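Local coordinates for inorganic pyrophosphatase (Coxiella burnetii, PDB 3TR4), which probably hydrolyses inorganic pyrophosphate to two phosphate ions, using divalent metal ions such as magnesium, and assembles as a homohexamer, at residues 23-28 and 54-59; 70-75 and 102-107. All coordinates share one frame; numbering follows the deposited sequence.

Contact 1: 23-28 and 54-59; sequences IPANGG and PCNYGF
Asn56 has CG anti to its carbonyl carbon (chi1 -50°), which brings OD1 to the backbone N of Ala25. Tyr57 has CG anti to its own N (chi1 177°), and its ring runs side by side with Ile23, pointing the same way. Ile23 CD1 approaches Tyr57 CD2 obliquely at 3.8 Å. At the backbone, Ile23 and Tyr57 form an antiparallel hydrogen-bonded pair. Ile23 N donates to Tyr57 O at 3.1 Å, and Tyr57 N returns a bond to Ile23 O at 2.8 Å. Past Pro24 the strand pairing gives way to a side-chain bond. Ala25 N donates to Asn56 OD1 at 2.9 Å, from 56° above the amide plane. Asn56 OD1 also accepts from Val81 N, while Asn56 ND2 donates to Thr77 OG1 and Val75 O. The chain from Pro24 to Gly27 then folds into a type II turn, closed by Gly27 N on Pro24 O. Cys55 O is buried without a hydrogen-bond partner in the model; Ala25 CA makes a CA-H...O contact with it at 3.5 Å. Asn56 thus ties the start of this turn to two other parts of the chain, and the paired backbone fixes the base of Tyr57, a predicted substrate-binding residue.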
# COMPACT_ATOMS: atom_id res chain seq x y z
N ILE B 23 4.27 -15.98 -5.48
CA ILE B 23 3.29 -14.91 -5.70
C ILE B 23 2.38 -14.79 -4.48
O ILE B 23 1.75 -15.77 -4.09
CB ILE B 23 2.40 -15.22 -6.92
CG1 ILE B 23 3.26 -15.55 -8.14
CG2 ILE B 23 1.45 -14.06 -7.19
CD1 ILE B 23 2.44 -16.05 -9.31
N PRO B 24 2.28 -13.59 -3.90
CA PRO B 24 1.46 -13.40 -2.70
C PRO B 24 -0.02 -13.29 -3.06
O PRO B 24 -0.34 -12.92 -4.19
CB PRO B 24 1.94 -12.06 -2.17
CG PRO B 24 2.30 -11.30 -3.41
CD PRO B 24 2.86 -12.31 -4.38
N ALA B 25 -0.90 -13.61 -2.12
CA ALA B 25 -2.33 -13.40 -2.31
C ALA B 25 -2.57 -11.94 -2.67
O ALA B 25 -1.97 -11.04 -2.08
CB ALA B 25 -3.10 -13.75 -1.03
N ASN B 26 -3.44 -11.71 -3.65
CA ASN B 26 -3.75 -10.35 -4.11
C ASN B 26 -2.66 -9.70 -4.95
O ASN B 26 -2.75 -8.52 -5.28
CB ASN B 26 -4.13 -9.45 -2.93
CG ASN B 26 -5.60 -9.52 -2.59
OD1 ASN B 26 -6.04 -10.37 -1.82
ND2 ASN B 26 -6.38 -8.61 -3.17
N GLY B 27 -1.63 -10.46 -5.28
CA GLY B 27 -0.59 -9.98 -6.18
C GLY B 27 -0.78 -10.55 -7.57
O GLY B 27 -1.89 -10.96 -7.93
N GLY B 28 0.28 -10.59 -8.37
CA GLY B 28 0.20 -11.20 -9.68
C GLY B 28 0.50 -10.28 -10.84
O GLY B 28 0.87 -10.74 -11.92
N PRO B 54 -6.03 -15.06 -6.07
CA PRO B 54 -7.01 -15.22 -4.99
C PRO B 54 -6.41 -15.88 -3.75
O PRO B 54 -7.11 -16.08 -2.76
CB PRO B 54 -8.04 -16.14 -5.61
CG PRO B 54 -7.23 -17.02 -6.51
CD PRO B 54 -6.18 -16.11 -7.09
N CYS B 55 -5.12 -16.23 -3.82
CA CYS B 55 -4.42 -16.85 -2.70
C CYS B 55 -2.93 -16.83 -3.00
O CYS B 55 -2.53 -16.43 -4.09
CB CYS B 55 -4.90 -18.29 -2.51
SG CYS B 55 -4.72 -19.35 -3.96
N ASN B 56 -2.11 -17.25 -2.05
CA ASN B 56 -0.68 -17.34 -2.31
C ASN B 56 -0.39 -18.51 -3.23
O ASN B 56 -1.15 -19.47 -3.28
CB ASN B 56 0.14 -17.49 -1.02
CG ASN B 56 -0.23 -16.46 0.03
OD1 ASN B 56 0.18 -15.29 -0.05
ND2 ASN B 56 -1.00 -16.88 1.02
N TYR B 57 0.71 -18.41 -3.97
CA TYR B 57 1.05 -19.42 -4.96
C TYR B 57 2.54 -19.73 -4.89
O TYR B 57 3.37 -18.82 -4.80
CB TYR B 57 0.67 -18.92 -6.36
CG TYR B 57 1.05 -19.84 -7.50
CD1 TYR B 57 0.19 -20.84 -7.93
CD2 TYR B 57 2.26 -19.69 -8.16
CE1 TYR B 57 0.52 -21.67 -8.98
CE2 TYR B 57 2.60 -20.52 -9.21
CZ TYR B 57 1.73 -21.51 -9.62
OH TYR B 57 2.07 -22.33 -10.66
N GLY B 58 2.88 -21.01 -4.92
CA GLY B 58 4.27 -21.41 -4.85
C GLY B 58 4.48 -22.82 -5.37
O GLY B 58 3.67 -23.34 -6.14
N PHE B 59 5.57 -23.44 -4.94
CA PHE B 59 5.90 -24.79 -5.37
C PHE B 59 6.56 -25.56 -4.24
O PHE B 59 7.05 -24.97 -3.27
CB PHE B 59 6.85 -24.73 -6.57
CG PHE B 59 8.21 -24.17 -6.26
CD1 PHE B 59 8.43 -22.80 -6.31
CD2 PHE B 59 9.25 -25.00 -5.89
CE1 PHE B 59 9.68 -22.28 -6.01
CE2 PHE B 59 10.50 -24.48 -5.60
CZ PHE B 59 10.71 -23.12 -5.66

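Contact 2: 70-75 and 102-107; sequences PLDVLV and GEDSKV. With MN (manganese (II) ion), chain I.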
# COMPACT_ATOMS: atom_id res chain seq x y z
N PRO B 70 8.61 -27.98 -10.65
CA PRO B 70 8.17 -28.54 -9.36
C PRO B 70 6.66 -28.46 -9.20
O PRO B 70 6.00 -27.67 -9.88
CB PRO B 70 8.85 -27.62 -8.34
CG PRO B 70 10.02 -27.05 -9.05
CD PRO B 70 9.60 -26.91 -10.48
N LEU B 71 6.12 -29.26 -8.29
CA LEU B 71 4.68 -29.29 -8.03
C LEU B 71 4.14 -27.94 -7.54
O LEU B 71 4.67 -27.37 -6.59
CB LEU B 71 4.37 -30.38 -6.99
CG LEU B 71 2.92 -30.54 -6.54
CD1 LEU B 71 2.03 -30.86 -7.72
CD2 LEU B 71 2.82 -31.64 -5.49
N ASP B 72 3.09 -27.45 -8.20
CA ASP B 72 2.45 -26.18 -7.83
C ASP B 72 1.59 -26.31 -6.58
O ASP B 72 0.94 -27.34 -6.38
CB ASP B 72 1.54 -25.68 -8.94
CG ASP B 72 2.28 -25.38 -10.22
OD1 ASP B 72 3.50 -25.14 -10.17
OD2 ASP B 72 1.61 -25.37 -11.27
N VAL B 73 1.55 -25.26 -5.78
CA VAL B 73 0.72 -25.25 -4.59
C VAL B 73 0.01 -23.91 -4.42
O VAL B 73 0.61 -22.85 -4.61
CB VAL B 73 1.54 -25.54 -3.33
CG1 VAL B 73 0.66 -25.54 -2.10
CG2 VAL B 73 2.27 -26.87 -3.48
N LEU B 74 -1.27 -23.97 -4.09
CA LEU B 74 -2.02 -22.79 -3.68
C LEU B 74 -2.11 -22.80 -2.16
O LEU B 74 -2.54 -23.79 -1.57
CB LEU B 74 -3.43 -22.83 -4.27
CG LEU B 74 -3.49 -22.95 -5.79
CD1 LEU B 74 -4.90 -23.30 -6.26
CD2 LEU B 74 -3.02 -21.65 -6.43
N VAL B 75 -1.69 -21.72 -1.52
CA VAL B 75 -1.74 -21.67 -0.06
C VAL B 75 -2.65 -20.55 0.43
O VAL B 75 -2.43 -19.38 0.13
CB VAL B 75 -0.34 -21.49 0.56
CG1 VAL B 75 -0.43 -21.62 2.07
CG2 VAL B 75 0.63 -22.51 -0.03
N GLY B 102 -0.44 -29.43 -21.29
CA GLY B 102 -0.93 -30.64 -20.66
C GLY B 102 -1.31 -30.44 -19.20
O GLY B 102 -1.79 -29.38 -18.82
N GLU B 103 -1.09 -31.47 -18.39
CA GLU B 103 -1.43 -31.44 -16.97
C GLU B 103 -0.71 -30.33 -16.22
O GLU B 103 0.48 -30.08 -16.44
CB GLU B 103 -1.10 -32.79 -16.33
CG GLU B 103 -1.29 -32.84 -14.82
CD GLU B 103 -2.74 -32.98 -14.41
OE1 GLU B 103 -3.62 -32.80 -15.27
OE2 GLU B 103 -3.00 -33.27 -13.22
N ASP B 104 -1.43 -29.65 -15.33
CA ASP B 104 -0.83 -28.61 -14.50
C ASP B 104 -1.69 -28.38 -13.26
O ASP B 104 -2.00 -27.24 -12.90
CB ASP B 104 -0.66 -27.31 -15.28
CG ASP B 104 0.31 -26.35 -14.61
OD1 ASP B 104 1.29 -26.82 -14.00
OD2 ASP B 104 0.08 -25.12 -14.69
N SER B 105 -2.08 -29.47 -12.61
CA SER B 105 -2.88 -29.40 -11.39
C SER B 105 -2.14 -28.69 -10.27
O SER B 105 -0.92 -28.51 -10.33
CB SER B 105 -3.30 -30.80 -10.95
OG SER B 105 -4.26 -31.34 -11.83
N LYS B 106 -2.88 -28.29 -9.25
CA LYS B 106 -2.29 -27.53 -8.15
C LYS B 106 -2.88 -27.97 -6.81
O LYS B 106 -4.10 -27.99 -6.63
CB LYS B 106 -2.51 -26.04 -8.39
CG LYS B 106 -1.81 -25.52 -9.64
CD LYS B 106 -2.40 -24.21 -10.13
CE LYS B 106 -1.59 -23.64 -11.29
NZ LYS B 106 -1.25 -24.67 -12.31
N VAL B 107 -2.00 -28.33 -5.89
CA VAL B 107 -2.42 -28.70 -4.54
C VAL B 107 -2.92 -27.47 -3.79
O VAL B 107 -2.32 -26.40 -3.88
CB VAL B 107 -1.28 -29.36 -3.76
CG1 VAL B 107 -1.63 -29.48 -2.28
CG2 VAL B 107 -0.96 -30.73 -4.35
MN MN I . 3.19 -25.42 -13.10
O HOH W 1 1.83 -28.72 -10.85
O HOH W 2 4.08 -27.10 -12.52
O HOH W 3 5.27 -24.15 -12.58
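Asp72 and Asp104 meet at the manganese ion, with their carboxylate planes 81° apart. Asp72 OD2 binds the metal at 2.4 Å and Asp104 OD1 binds it at 2.5 Å. These two oxygens lie close together because they share the ion. Lys106 NZ serves both carboxylates. It donates to Asp72 OD2 at 3.1 Å, on the anti side and somewhat out of the carboxylate plane, as part of a salt bridge. It makes another to Asp104 OD2 at 2.8 Å from above that carboxylate plane. A bend at the end of the lysine chain (chi4 46°) turns NZ back to a third acceptor, Asp104 O, at 2.7 Å. Waters 2 and 3 also bind the manganese. Water 3 donates to Asp72 OD1 at 3.1 Å, though other acceptors may compete for its protons; water 2 makes a weak bond to the same oxygen. Water 1 accepts from Asp72 N and donates to Ser105 O, joining the two backbones beside the site. Further along, the strands pair in parallel: Val107 N donates to Asp72 O, and Leu74 N donates to Val107 O at 2.7 Å in a nearly straight bond. Leu71 CD2 touches Val107 CG2 at 4.1 Å. Asp67 completes the protein ligands of the metal. Asp72 comes from the strand, Asp104 from the loop before its neighbour. Lys106 probably offsets part of their negative charge and helps keep both ligands beside the ion.

Overall arrangement
Both contacts reach the same mixed sheet, at neighbouring strands. All eight touching residues of contact 2 are buried, against four of six in contact 1. Their centres lie about 13 Å apart. Strands 56-59 and 72-75 run antiparallel, with probable backbone bonds from Val73 N to Gly58 O and from Val75 N to Asn56 O. Phe59 also packs on Pro70. Contact 1 is somewhat farther from the centre of the chain. Its turn reaches the surface, where Asn26 bonds to Glu29 of a second subunit. No other subunit touches contact 2. Contact 1 relies on neutral amide bonds, contact 2 on charge and metal. Tyr57 packs against Asp72, so the two meet beside the manganese ion, at what is probably the substrate site.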